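Local coordinates for Lmo2119 protein (Listeria monocytogenes serovar 1/2a, PDB 5HQH) that is of unknown function, this piece being the YbbR-like domain of a longer protein that carries a signal sequence, at residues P17-Y22 with D55-A60. Numbering follows the deposited sequence. Where two conformers were deposited one is given.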
loop_
_atom_site.group_PDB
_atom_site.type_symbol
_atom_site.label_atom_id
_atom_site.label_comp_id
_atom_site.label_asym_id
_atom_site.label_seq_id
_atom_site.Cartn_x
_atom_site.Cartn_y
_atom_site.Cartn_z
ATOM N N PRO A 17 -3.746 0.932 -6.774
ATOM C CA PRO A 17 -4.445 1.373 -5.564
ATOM C C PRO A 17 -3.748 0.945 -4.282
ATOM O O PRO A 17 -3.031 -0.076 -4.247
ATOM C CB PRO A 17 -5.809 0.708 -5.696
ATOM C CG PRO A 17 -5.603 -0.450 -6.562
ATOM C CD PRO A 17 -4.517 -0.080 -7.521
ATOM N N VAL A 18 -3.975 1.715 -3.228
ATOM C CA VAL A 18 -3.464 1.403 -1.901
ATOM C C VAL A 18 -4.625 1.135 -0.947
ATOM O O VAL A 18 -5.490 2.000 -0.768
ATOM C CB VAL A 18 -2.645 2.566 -1.319
ATOM C CG1 VAL A 18 -2.138 2.199 0.076
ATOM C CG2 VAL A 18 -1.491 2.952 -2.229
ATOM N N LYS A 19 -4.664 -0.062 -0.377
ATOM C CA LYS A 19 -5.640 -0.450 0.611
ATOM C C LYS A 19 -5.143 0.052 1.964
ATOM O O LYS A 19 -3.937 0.186 2.189
ATOM C CB LYS A 19 -5.791 -1.982 0.660
ATOM C CG LYS A 19 -6.189 -2.604 -0.659
ATOM C CD LYS A 19 -7.653 -2.484 -0.930
ATOM C CE LYS A 19 -8.025 -3.088 -2.280
ATOM N NZ LYS A 19 -7.672 -2.150 -3.403
ATOM N N VAL A 20 -6.078 0.335 2.882
ATOM C CA VAL A 20 -5.738 0.847 4.204
ATOM C C VAL A 20 -6.516 0.071 5.264
ATOM O O VAL A 20 -7.723 0.063 5.236
ATOM C CB VAL A 20 -6.082 2.354 4.352
ATOM C CG1 VAL A 20 -5.393 2.901 5.609
ATOM C CG2 VAL A 20 -5.662 3.145 3.127
ATOM N N TYR A 21 -5.792 -0.545 6.199
ATOM C CA TYR A 21 -6.348 -1.399 7.226
ATOM C C TYR A 21 -6.192 -0.745 8.579
ATOM O O TYR A 21 -5.113 -0.264 8.914
ATOM C CB TYR A 21 -5.638 -2.759 7.216
ATOM C CG TYR A 21 -5.618 -3.456 5.895
ATOM C CD1 TYR A 21 -6.769 -3.675 5.165
ATOM C CD2 TYR A 21 -4.425 -3.964 5.378
ATOM C CE1 TYR A 21 -6.717 -4.359 3.930
ATOM C CE2 TYR A 21 -4.367 -4.633 4.177
ATOM C CZ TYR A 21 -5.503 -4.839 3.446
ATOM O OH TYR A 21 -5.402 -5.532 2.214
ATOM N N TYR A 22 -7.283 -0.728 9.344
ATOM C CA TYR A 22 -7.338 -0.066 10.650
ATOM C C TYR A 22 -8.669 -0.287 11.300
ATOM O O TYR A 22 -9.530 -0.947 10.720
ATOM C CB TYR A 22 -7.048 1.433 10.514
ATOM C CG TYR A 22 -8.000 2.251 9.710
ATOM C CD1 TYR A 22 -7.843 2.408 8.337
ATOM C CD2 TYR A 22 -9.035 2.947 10.315
ATOM C CE1 TYR A 22 -8.688 3.233 7.600
ATOM C CE2 TYR A 22 -9.858 3.774 9.591
ATOM C CZ TYR A 22 -9.687 3.903 8.241
ATOM O OH TYR A 22 -10.495 4.771 7.514
ATOM N N ASP A 55 -2.772 -8.670 -9.343
ATOM C CA ASP A 55 -3.388 -9.357 -8.211
ATOM C C ASP A 55 -2.604 -9.232 -6.903
ATOM O O ASP A 55 -3.006 -9.793 -5.866
ATOM C CB ASP A 55 -3.770 -10.811 -8.555
ATOM C CG ASP A 55 -2.625 -11.648 -9.053
ATOM O OD1 ASP A 55 -1.562 -11.137 -9.466
ATOM O OD2 ASP A 55 -2.804 -12.869 -9.100
ATOM N N PHE A 56 -1.502 -8.494 -6.941
ATOM C CA PHE A 56 -0.782 -8.135 -5.703
ATOM C C PHE A 56 -1.536 -6.980 -5.070
ATOM O O PHE A 56 -2.350 -6.312 -5.722
ATOM C CB PHE A 56 0.652 -7.759 -5.976
ATOM C CG PHE A 56 0.819 -6.686 -7.032
ATOM C CD1 PHE A 56 0.817 -5.347 -6.672
ATOM C CD2 PHE A 56 0.968 -7.000 -8.388
ATOM C CE1 PHE A 56 0.924 -4.363 -7.636
ATOM C CE2 PHE A 56 1.071 -6.023 -9.342
ATOM C CZ PHE A 56 1.076 -4.683 -8.959
ATOM N N THR A 57 -1.267 -6.753 -3.791
ATOM C CA THR A 57 -1.987 -5.756 -2.995
ATOM C C THR A 57 -1.027 -4.869 -2.266
ATOM O O THR A 57 -0.238 -5.364 -1.478
ATOM C CB THR A 57 -2.853 -6.467 -1.947
ATOM O OG1 THR A 57 -3.763 -7.372 -2.620
ATOM C CG2 THR A 57 -3.603 -5.480 -1.091
ATOM N N VAL A 58 -1.068 -3.552 -2.542
ATOM C CA VAL A 58 -0.277 -2.565 -1.816
ATOM C C VAL A 58 -1.155 -2.053 -0.683
ATOM O O VAL A 58 -2.330 -1.773 -0.901
ATOM C CB VAL A 58 0.128 -1.379 -2.704
ATOM C CG1 VAL A 58 0.954 -0.377 -1.909
ATOM C CG2 VAL A 58 0.906 -1.868 -3.913
ATOM N N TYR A 59 -0.591 -1.997 0.519
ATOM C CA TYR A 59 -1.370 -1.597 1.672
ATOM C C TYR A 59 -0.594 -0.814 2.712
ATOM O O TYR A 59 0.616 -0.965 2.874
ATOM C CB TYR A 59 -2.008 -2.816 2.333
ATOM C CG TYR A 59 -1.062 -3.857 2.930
ATOM C CD1 TYR A 59 -0.442 -4.790 2.115
ATOM C CD2 TYR A 59 -0.866 -3.973 4.311
ATOM C CE1 TYR A 59 0.384 -5.755 2.633
ATOM C CE2 TYR A 59 -0.037 -4.964 4.832
ATOM C CZ TYR A 59 0.562 -5.866 3.985
ATOM O OH TYR A 59 1.353 -6.868 4.523
ATOM N N ALA A 60 -1.357 0.002 3.444
ATOM C CA ALA A 60 -0.902 0.700 4.642
ATOM C C ALA A 60 -1.627 0.007 5.798
ATOM O O ALA A 60 -2.851 0.063 5.894
ATOM C CB ALA A 60 -1.238 2.199 4.606
HETATM O O HOH W 1 -3.042 -2.755 -4.518
#
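Lys19 O is approached by two groups of the neighbouring strand: Ala60 N donates to it over 2.9 Å, and Tyr59 CA adds a CA-H...O contact at 3.2 Å. Lys19 N in turn donates to Val58 O, and Tyr21 N to Ala60 O at 3.0 Å. Lys19 thus bonds through both its N and its O to the residues flanking Tyr59, the pattern of a parallel beta pair. Toward Pro17 the strands splay, consistent with the 44° between their directions, and a water takes the place of the direct bond: it donates to Pro17 O (2.7 Å) and accepts from Val58 N.

Tyr21 covers one side of the pair. Its CG lies anti to its own carbonyl carbon (chi1 -54°), which sends the ring back along the sheet over the neighbouring strand. The CE2 corner comes within 3.5 Å of Tyr59 CB, while the two rings sit obliquely, centroids 5.5 Å apart and planes at 47°. Farther along, Tyr21 OH and Lys19 CG both reach Thr57 CG2, the latter at 3.9 Å. The reverse face carries smaller apolar groups, with Val18 CG2 meeting Val58 CG1 at 4.1 Å and Val20 stationed beside Ala60.

On that valine face, Ile32 touches Val18, Val20 and Ala60, and Val38 of strand 35-42 touches Val58. Thr57 OG1 bonds to Asp78. Strand 57-61 is paired on its other edge with antiparallel strand 68-77, whereas strand 9-21 also pairs antiparallel with strand 35-42, which makes this parallel pairing an interior join of the domain's mixed sheet.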